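Local atomic coordinates of protein-S-isoprenylcysteine O-methyltransferase (Tribolium castaneum, PDB entry 5V7P), a protein that methylates the carboxyl group of isoprenylated C-terminal cysteines in the endoplasmic reticulum membrane, using S-adenosyl-L-methionine as methyl donor. Residues A[221-225]-A[226-230]; A[33-36]-A[37-41]; A[230-233]-A[234-238]. One frame throughout, in Å; residues are numbered along the deposited sequence. Where two conformers were deposited one is given.

Interaction 1: residues A[221-225]-A[226-230]. With MPG ([(Z)-octadec-9-enyl] (2R)-2,3-bis(oxidanyl)propanoate), chain B.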
loop_
_atom_site.group_PDB
_atom_site.type_symbol
_atom_site.label_atom_id
_atom_site.label_comp_id
_atom_site.label_asym_id
_atom_site.label_seq_id
_atom_site.Cartn_x
_atom_site.Cartn_y
_atom_site.Cartn_z
ATOM N N GLY A 221 1.769 -11.408 -10.092
ATOM C CA GLY A 221 1.454 -11.320 -11.507
ATOM C C GLY A 221 2.330 -10.326 -12.246
ATOM O O GLY A 221 2.764 -10.587 -13.371
ATOM N N THR A 222 2.601 -9.174 -11.626
ATOM C CA THR A 222 3.416 -8.157 -12.284
ATOM C C THR A 222 4.754 -8.730 -12.731
ATOM O O THR A 222 5.241 -8.412 -13.822
ATOM C CB THR A 222 3.641 -6.964 -11.353
ATOM O OG1 THR A 222 4.373 -7.381 -10.196
ATOM C CG2 THR A 222 2.312 -6.345 -10.926
ATOM N N GLN A 223 5.360 -9.580 -11.903
ATOM C CA GLN A 223 6.645 -10.173 -12.248
ATOM C C GLN A 223 6.514 -11.331 -13.223
ATOM O O GLN A 223 7.485 -11.652 -13.916
ATOM C CB GLN A 223 7.361 -10.631 -10.975
ATOM C CG GLN A 223 7.623 -9.495 -10.001
ATOM C CD GLN A 223 8.287 -8.311 -10.674
ATOM O OE1 GLN A 223 9.388 -8.428 -11.209
ATOM N NE2 GLN A 223 7.607 -7.169 -10.676
ATOM N N ILE A 224 5.343 -11.963 -13.298
ATOM C CA ILE A 224 5.100 -12.915 -14.374
ATOM C C ILE A 224 4.978 -12.178 -15.701
ATOM O O ILE A 224 5.460 -12.650 -16.738
ATOM C CB ILE A 224 3.851 -13.765 -14.075
ATOM C CG1 ILE A 224 4.051 -14.537 -12.764
ATOM C CG2 ILE A 224 3.565 -14.717 -15.239
ATOM C CD1 ILE A 224 2.888 -15.426 -12.362
ATOM N N ILE A 225 4.338 -11.006 -15.691
ATOM C CA ILE A 225 4.312 -10.171 -16.888
ATOM C C ILE A 225 5.731 -9.958 -17.391
ATOM O O ILE A 225 6.043 -10.214 -18.559
ATOM C CB ILE A 225 3.611 -8.830 -16.600
ATOM C CG1 ILE A 225 2.164 -9.072 -16.162
ATOM C CG2 ILE A 225 3.658 -7.918 -17.830
ATOM C CD1 ILE A 225 1.416 -7.818 -15.747
ATOM N N LEU A 226 6.617 -9.513 -16.499
ATOM C CA LEU A 226 8.001 -9.213 -16.840
ATOM C C LEU A 226 8.834 -10.457 -17.126
ATOM O O LEU A 226 9.954 -10.323 -17.631
ATOM C CB LEU A 226 8.644 -8.416 -15.695
ATOM C CG LEU A 226 8.887 -6.908 -15.827
ATOM C CD1 LEU A 226 7.956 -6.224 -16.817
ATOM C CD2 LEU A 226 8.750 -6.255 -14.461
ATOM N N ILE A 227 8.325 -11.648 -16.822
ATOM C CA ILE A 227 9.102 -12.876 -16.944
ATOM C C ILE A 227 10.445 -12.666 -16.251
ATOM O O ILE A 227 11.507 -12.839 -16.857
ATOM C CB ILE A 227 9.280 -13.290 -18.419
ATOM C CG1 ILE A 227 7.924 -13.249 -19.140
ATOM C CG2 ILE A 227 9.898 -14.687 -18.505
ATOM C CD1 ILE A 227 7.945 -13.740 -20.579
ATOM N N ASN A 228 10.398 -12.273 -14.974
ATOM C CA ASN A 228 11.590 -12.090 -14.160
ATOM C C ASN A 228 11.759 -13.305 -13.255
ATOM O O ASN A 228 11.077 -13.400 -12.223
ATOM C CB ASN A 228 11.483 -10.809 -13.326
ATOM C CG ASN A 228 11.820 -9.559 -14.119
ATOM O OD1 ASN A 228 12.509 -9.620 -15.135
ATOM N ND2 ASN A 228 11.341 -8.414 -13.648
ATOM N N PRO A 229 12.647 -14.252 -13.577
ATOM C CA PRO A 229 12.757 -15.461 -12.743
ATOM C C PRO A 229 13.286 -15.203 -11.342
ATOM O O PRO A 229 13.074 -16.043 -10.457
ATOM C CB PRO A 229 13.711 -16.358 -13.543
ATOM C CG PRO A 229 14.479 -15.425 -14.410
ATOM C CD PRO A 229 13.546 -14.303 -14.742
ATOM N N LEU A 230 13.966 -14.084 -11.101
ATOM C CA LEU A 230 14.455 -13.789 -9.759
ATOM C C LEU A 230 13.411 -13.070 -8.910
ATOM O O LEU A 230 13.284 -13.355 -7.714
ATOM C CB LEU A 230 15.730 -12.942 -9.833
ATOM C CG LEU A 230 16.915 -13.546 -10.592
ATOM C CD1 LEU A 230 18.084 -12.571 -10.595
ATOM C CD2 LEU A 230 17.336 -14.883 -9.991
HETATM C C2 MPG B . 7.587 -5.340 -4.317
HETATM C C3 MPG B . 6.683 -6.560 -4.190
HETATM C C4 MPG B . 5.668 -6.385 -3.065
HETATM C C5 MPG B . 4.633 -7.483 -3.159
HETATM C C6 MPG B . 3.717 -7.403 -1.950
HETATM C C7 MPG B . 2.892 -6.119 -1.915
HETATM C C8 MPG B . 2.785 -5.702 -0.459
HETATM C C9 MPG B . 1.654 -4.687 -0.316
HETATM C C10 MPG B . 1.845 -3.427 0.001
HETATM C C11 MPG B . 3.225 -2.824 0.270
HETATM C C12 MPG B . 3.213 -1.354 -0.120
HETATM C C13 MPG B . 2.346 -0.553 0.844
HETATM C C14 MPG B . 1.939 0.740 0.152
HETATM C C15 MPG B . 1.284 1.688 1.154
HETATM C C16 MPG B . 1.947 3.062 1.094
HETATM O O1 MPG B . 6.712 -4.048 -6.104
HETATM C C1 MPG B . 6.809 -4.088 -4.717
HETATM C CXD MPG B . 5.169 -3.791 -8.065
HETATM O O2 MPG B . 4.520 -4.791 -8.797
HETATM C C21 MPG B . 6.480 -3.421 -8.775
HETATM O O3 MPG B . 6.751 -4.342 -9.793
HETATM O O4 MPG B . 4.619 -4.884 -6.053
HETATM C CX3 MPG B . 5.454 -4.297 -6.657
#
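Q223 and N228 join their side-chain amides where helix 210-225 runs out, and the path of Q223 explains how. Its CB leaves the helix on the flank that meets I232. CG then stands anti to the carbonyl carbon, beside the backbone N, and a bend at chi2 (-50°) carries CD back alongside L226, whose CD2 lies 4.0 Å from OE1. From the tip, the two amide atoms face different partners. OE1 accepts from N228 ND2 at 3.1 Å with an almost straight N-H...O angle of 173°; the bond lies in the amide plane of N228 but is tilted from that of Q223. NE2 donates to T222 OG1 at 3.3 Å and lies 3.1 Å from O3 of the bound MPG lipid. With both ends of the amide engaged, its rotation is probably fixed. T222 OG1 also bonds to S219 O, one turn back.

The backbone beneath is a Schellman motif. I227 takes positive phi (49°), N228 N reaches back to Q223 O at 3.2 Å, and I227 N bonds to I224 O at 3.0 Å from above the carbonyl plane. L226 N still keeps a helical bond to T222 O. Q223 and N228 are thus tied twice, main chain to main chain and amide to amide, across the reversal.

The turn is buried. K153 NZ takes the carbonyl oxygens of L226 and I227 together with N228 OD1, so a lysine gathers the acceptors that the helix end leaves. I225 and L226 pack on helix 90-113, I227 meets L158 of helix 156-180, and N228 lies against helix 129-148, while Q223 fills the seam with helix 231-258.

Interaction 2: residues A[33-36]-A[37-41]. With MPG ([(Z)-octadec-9-enyl] (2R)-2,3-bis(oxidanyl)propanoate), chain Y.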
loop_
_atom_site.group_PDB
_atom_site.type_symbol
_atom_site.label_atom_id
_atom_site.label_comp_id
_atom_site.label_asym_id
_atom_site.label_seq_id
_atom_site.Cartn_x
_atom_site.Cartn_y
_atom_site.Cartn_z
ATOM N N THR A 33 10.609 7.671 -34.351
ATOM C CA THR A 33 10.951 6.416 -33.697
ATOM C C THR A 33 12.055 6.534 -32.657
ATOM O O THR A 33 12.112 5.697 -31.753
ATOM C CB THR A 33 11.380 5.370 -34.740
ATOM O OG1 THR A 33 11.518 4.090 -34.112
ATOM C CG2 THR A 33 12.707 5.753 -35.407
ATOM N N ASN A 34 12.931 7.529 -32.763
ATOM C CA ASN A 34 14.081 7.595 -31.872
ATOM C C ASN A 34 13.626 7.696 -30.421
ATOM O O ASN A 34 12.785 8.530 -30.072
ATOM C CB ASN A 34 14.971 8.781 -32.234
ATOM C CG ASN A 34 16.277 8.777 -31.469
ATOM O OD1 ASN A 34 16.368 9.331 -30.376
ATOM N ND2 ASN A 34 17.295 8.137 -32.034
ATOM N N LEU A 35 14.197 6.837 -29.574
ATOM C CA LEU A 35 13.788 6.775 -28.175
ATOM C C LEU A 35 13.957 8.122 -27.481
ATOM O O LEU A 35 13.115 8.512 -26.663
ATOM C CB LEU A 35 14.591 5.690 -27.454
ATOM C CG LEU A 35 14.476 5.594 -25.929
ATOM C CD1 LEU A 35 13.095 5.114 -25.507
ATOM C CD2 LEU A 35 15.555 4.673 -25.387
ATOM N N VAL A 36 15.028 8.851 -27.797
ATOM C CA VAL A 36 15.296 10.092 -27.078
ATOM C C VAL A 36 14.411 11.211 -27.604
ATOM O O VAL A 36 14.081 12.146 -26.864
ATOM C CB VAL A 36 16.787 10.486 -27.149
ATOM C CG1 VAL A 36 17.697 9.259 -27.293
ATOM C CG2 VAL A 36 17.063 11.520 -28.250
ATOM N N VAL A 37 14.011 11.145 -28.873
ATOM C CA VAL A 37 13.090 12.140 -29.410
ATOM C C VAL A 37 11.714 11.973 -28.782
ATOM O O VAL A 37 11.088 12.948 -28.350
ATOM C CB VAL A 37 13.029 12.042 -30.945
ATOM C CG1 VAL A 37 11.993 13.015 -31.507
ATOM C CG2 VAL A 37 14.401 12.313 -31.543
ATOM N N ASN A 38 11.219 10.736 -28.731
ATOM C CA ASN A 38 9.956 10.476 -28.052
ATOM C C ASN A 38 10.034 10.880 -26.586
ATOM O O ASN A 38 9.073 11.428 -26.032
ATOM C CB ASN A 38 9.583 8.999 -28.184
ATOM C CG ASN A 38 9.035 8.658 -29.555
ATOM O OD1 ASN A 38 7.823 8.664 -29.769
ATOM N ND2 ASN A 38 9.928 8.358 -30.492
ATOM N N THR A 39 11.174 10.622 -25.942
ATOM C CA THR A 39 11.348 11.018 -24.549
ATOM C C THR A 39 11.188 12.524 -24.388
ATOM O O THR A 39 10.453 12.993 -23.512
ATOM C CB THR A 39 12.721 10.566 -24.045
ATOM O OG1 THR A 39 12.825 9.140 -24.153
ATOM C CG2 THR A 39 12.938 10.972 -22.588
ATOM N N LEU A 40 11.866 13.301 -25.233
ATOM C CA LEU A 40 11.846 14.751 -25.077
ATOM C C LEU A 40 10.507 15.347 -25.492
ATOM O O LEU A 40 10.095 16.374 -24.942
ATOM C CB LEU A 40 12.992 15.374 -25.875
ATOM C CG LEU A 40 14.396 14.967 -25.412
ATOM C CD1 LEU A 40 15.451 15.503 -26.366
ATOM C CD2 LEU A 40 14.674 15.444 -23.989
ATOM N N ILE A 41 9.813 14.726 -26.449
ATOM C CA ILE A 41 8.469 15.183 -26.790
ATOM C C ILE A 41 7.528 14.974 -25.611
ATOM O O ILE A 41 6.719 15.850 -25.279
ATOM C CB ILE A 41 7.958 14.469 -28.056
ATOM C CG1 ILE A 41 8.750 14.939 -29.280
ATOM C CG2 ILE A 41 6.456 14.727 -28.261
ATOM C CD1 ILE A 41 8.382 14.234 -30.579
HETATM C C2 MPG Y . 9.848 3.704 -29.758
HETATM C C3 MPG Y . 9.292 4.892 -28.974
HETATM C C4 MPG Y . 9.838 4.844 -27.550
HETATM C C5 MPG Y . 8.761 5.278 -26.557
HETATM C C6 MPG Y . 9.366 5.295 -25.155
HETATM C C7 MPG Y . 9.164 6.654 -24.479
HETATM C C8 MPG Y . 10.320 6.961 -23.528
HETATM C C9 MPG Y . 9.896 6.737 -22.077
HETATM C C10 MPG Y . 10.795 6.598 -21.122
HETATM C C11 MPG Y . 12.293 6.653 -21.432
HETATM C C12 MPG Y . 13.082 6.813 -20.134
HETATM C C13 MPG Y . 14.445 7.430 -20.442
HETATM O O1 MPG Y . 9.940 2.693 -31.919
HETATM C C1 MPG Y . 9.403 3.783 -31.215
HETATM C CXD MPG Y . 9.815 1.687 -34.257
HETATM O O2 MPG Y . 8.954 0.771 -34.875
HETATM C C21 MPG Y . 11.132 0.991 -33.918
HETATM O O3 MPG Y . 11.904 0.868 -35.083
HETATM O O4 MPG Y . 7.976 2.218 -32.899
HETATM C CX3 MPG Y . 9.158 2.216 -32.981
#
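N34 O is gripped twice by N38, once by its backbone N at 3.0 Å and once by its side-chain ND2 at 2.9 Å. The backbone donor comes in nearly along the C=O axis, whereas ND2 sits above the carbonyl plane, 52° out of it, with the oxygen lying in its own amide plane; the ND2 bond is nearly straight at 172°. One residue on, L35 O is held in a comparable way by T39. OG1 donates at 2.6 Å and the backbone N at 3.0 Å, from opposite faces of the carbonyl plane.

N34 also caps the helix start. With CG anti to the backbone N (chi1 -172°), its OD1 swings over the first turn and accepts from V36 N at 2.9 Å and, weakly, from V37 N. The side chain crosses that of V37 at about a right angle, CB touching V37 CG2 at 3.6 Å.

The far end of N38 is buried and well supplied: OD1 accepts from Y80 OH and N27 ND2, and ND2 also bonds I32 O. A leucine in place of N38 would probably leave Y80 and N27 without their shared acceptor and strip I32 O and N34 O of a side-chain donor.

Along the neighbouring flank runs an MPG lipid. T33 OG1 donates to its ester O1 at 3.0 Å, and L35 CD1 lies 3.7 Å from C6.

At what is probably the lumenal start of a membrane-spanning helix, the N38 amide and T39 hydroxyl thus spend hydrogen bonds on backbone carbonyls while their flanks border the lipid chain. L35 adds apolar contact, T33 holds the ester, and the helix dipole is likely to suit the N34 acceptor.

Interaction 3: residues A[230-233]-A[234-238]. With MPG ([(Z)-octadec-9-enyl] (2R)-2,3-bis(oxidanyl)propanoate), chain B.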
loop_
_atom_site.group_PDB
_atom_site.type_symbol
_atom_site.label_atom_id
_atom_site.label_comp_id
_atom_site.label_asym_id
_atom_site.label_seq_id
_atom_site.Cartn_x
_atom_site.Cartn_y
_atom_site.Cartn_z
ATOM N N LEU A 230 13.966 -14.084 -11.101
ATOM C CA LEU A 230 14.455 -13.789 -9.759
ATOM C C LEU A 230 13.411 -13.070 -8.910
ATOM O O LEU A 230 13.284 -13.355 -7.714
ATOM C CB LEU A 230 15.730 -12.942 -9.833
ATOM C CG LEU A 230 16.915 -13.546 -10.592
ATOM C CD1 LEU A 230 18.084 -12.571 -10.595
ATOM C CD2 LEU A 230 17.336 -14.883 -9.991
ATOM N N CYS A 231 12.654 -12.149 -9.505
ATOM C CA CYS A 231 11.716 -11.346 -8.729
ATOM C C CYS A 231 10.441 -12.105 -8.387
ATOM O O CYS A 231 9.803 -11.797 -7.375
ATOM C CB CYS A 231 11.364 -10.067 -9.488
ATOM S SG CYS A 231 12.554 -8.719 -9.260
ATOM N N ILE A 232 10.053 -13.084 -9.200
ATOM C CA ILE A 232 8.805 -13.809 -8.980
ATOM C C ILE A 232 8.843 -14.454 -7.599
ATOM O O ILE A 232 7.950 -14.188 -6.781
ATOM C CB ILE A 232 8.544 -14.840 -10.093
ATOM C CG1 ILE A 232 8.033 -14.133 -11.349
ATOM C CG2 ILE A 232 7.535 -15.903 -9.637
ATOM C CD1 ILE A 232 7.968 -15.025 -12.587
ATOM N N PRO A 233 9.838 -15.286 -7.276
ATOM C CA PRO A 233 9.858 -15.862 -5.922
ATOM C C PRO A 233 10.081 -14.824 -4.839
ATOM O O PRO A 233 9.466 -14.907 -3.769
ATOM C CB PRO A 233 11.010 -16.877 -5.985
ATOM C CG PRO A 233 11.304 -17.057 -7.435
ATOM C CD PRO A 233 10.985 -15.755 -8.070
ATOM N N ALA A 234 10.958 -13.849 -5.083
ATOM C CA ALA A 234 11.213 -12.808 -4.091
ATOM C C ALA A 234 9.942 -12.026 -3.786
ATOM O O ALA A 234 9.611 -11.785 -2.619
ATOM C CB ALA A 234 12.317 -11.876 -4.589
ATOM N N TYR A 235 9.212 -11.620 -4.830
ATOM C CA TYR A 235 7.950 -10.916 -4.626
ATOM C C TYR A 235 6.943 -11.790 -3.889
ATOM O O TYR A 235 6.223 -11.310 -3.004
ATOM C CB TYR A 235 7.379 -10.465 -5.971
ATOM C CG TYR A 235 7.910 -9.135 -6.457
ATOM C CD1 TYR A 235 9.266 -8.836 -6.396
ATOM C CD2 TYR A 235 7.055 -8.182 -6.989
ATOM C CE1 TYR A 235 9.749 -7.618 -6.841
ATOM C CE2 TYR A 235 7.527 -6.964 -7.437
ATOM C CZ TYR A 235 8.875 -6.687 -7.362
ATOM O OH TYR A 235 9.345 -5.473 -7.808
ATOM N N THR A 236 6.874 -13.076 -4.240
ATOM C CA THR A 236 5.922 -13.975 -3.594
ATOM C C THR A 236 6.175 -14.051 -2.093
ATOM O O THR A 236 5.241 -13.965 -1.286
ATOM C CB THR A 236 6.013 -15.371 -4.220
ATOM O OG1 THR A 236 5.753 -15.290 -5.629
ATOM C CG2 THR A 236 5.011 -16.330 -3.580
ATOM N N LEU A 237 7.437 -14.213 -1.704
ATOM C CA LEU A 237 7.786 -14.367 -0.293
ATOM C C LEU A 237 7.602 -13.056 0.460
ATOM O O LEU A 237 7.003 -13.020 1.541
ATOM C CB LEU A 237 9.234 -14.850 -0.176
ATOM C CG LEU A 237 9.733 -15.517 1.111
ATOM C CD1 LEU A 237 11.257 -15.507 1.116
ATOM C CD2 LEU A 237 9.194 -14.866 2.374
ATOM N N ALA A 238 8.124 -11.964 -0.096
ATOM C CA ALA A 238 7.974 -10.665 0.550
ATOM C C ALA A 238 6.501 -10.316 0.711
ATOM O O ALA A 238 6.063 -9.890 1.787
ATOM C CB ALA A 238 8.697 -9.591 -0.259
HETATM C C2 MPG B . 7.587 -5.340 -4.317
HETATM C C3 MPG B . 6.683 -6.560 -4.190
HETATM C C4 MPG B . 5.668 -6.385 -3.065
HETATM C C5 MPG B . 4.633 -7.483 -3.159
HETATM C C6 MPG B . 3.717 -7.403 -1.950
HETATM C C7 MPG B . 2.892 -6.119 -1.915
HETATM C C8 MPG B . 2.785 -5.702 -0.459
HETATM C C9 MPG B . 1.654 -4.687 -0.316
HETATM C C10 MPG B . 1.845 -3.427 0.001
HETATM C C11 MPG B . 3.225 -2.824 0.270
HETATM C C12 MPG B . 3.213 -1.354 -0.120
HETATM C C13 MPG B . 2.346 -0.553 0.844
HETATM C C14 MPG B . 1.939 0.740 0.152
HETATM C C15 MPG B . 1.284 1.688 1.154
HETATM C C16 MPG B . 1.947 3.062 1.094
HETATM O O1 MPG B . 6.712 -4.048 -6.104
HETATM C C1 MPG B . 6.809 -4.088 -4.717
HETATM C CXD MPG B . 5.169 -3.791 -8.065
HETATM O O2 MPG B . 4.520 -4.791 -8.797
HETATM C C21 MPG B . 6.480 -3.421 -8.775
HETATM O O3 MPG B . 6.751 -4.342 -9.793
HETATM O O4 MPG B . 4.619 -4.884 -6.053
HETATM C CX3 MPG B . 5.454 -4.297 -6.657
#
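Y235 N donates to C231 O at only 2.6 Å, with an N-H...O angle of 166°, the shortest backbone bond of this opening turn of helix 231-258. Next to it, I232 O receives two donors from T236, OG1 at 2.7 Å and the backbone N at 3.0 Å, which arrive from opposite faces of its carbonyl plane. T236 OG1 reaches back because chi1 (-58°) sets it beside its own backbone N, so the hydroxyl is satisfied inside the helix. L237 N closes the next turn on P233 O; the proline itself, lacking an N-H, sits in the first turn, where the loss of a helical donor costs little.

At the tip of Y235 the hydroxyl bonds A134 O, and O3 of the MPG lipid adds a weak bond at 3.5 Å. The lipid also lies over the ring: C3 is 3.2 Å above its plane, displaced toward the rim near CD2 and CE2. C231 flanks the ring near CE1 instead, its SG 4.8 Å from the centroid and 52° off the normal, an oblique approach. Outside the helix, E141 takes L230 N.

The T236 hydroxyl on the carbonyl one turn back is a bond common for threonine within helices. Separately, C231 and Y235 form a Cys sulfur-aromatic contact, and Y235 lines a lipid pocket.

Interactions 1 and 3 meet directly and share L230: 221-230 ends helix 210-225, and 230-238 begins helix 231-258 after the turn. Q223 forms the joint, its OE1 3.1 Å from C231 CB and its NE2 beside the Y235 ring, and both contacts touch the same MPG lipid. Interaction 1 is buried and relies on side-chain amides and a lysine; interaction 3 is only partly buried, mixing backbone bonds with an aromatic ring. Interaction 2 lies apart, its centre about 27 Å from that of interaction 1, at the surface start of helix 35-56. It shares with interaction 3 a threonine-to-carbonyl bond, but its lipid is another MPG.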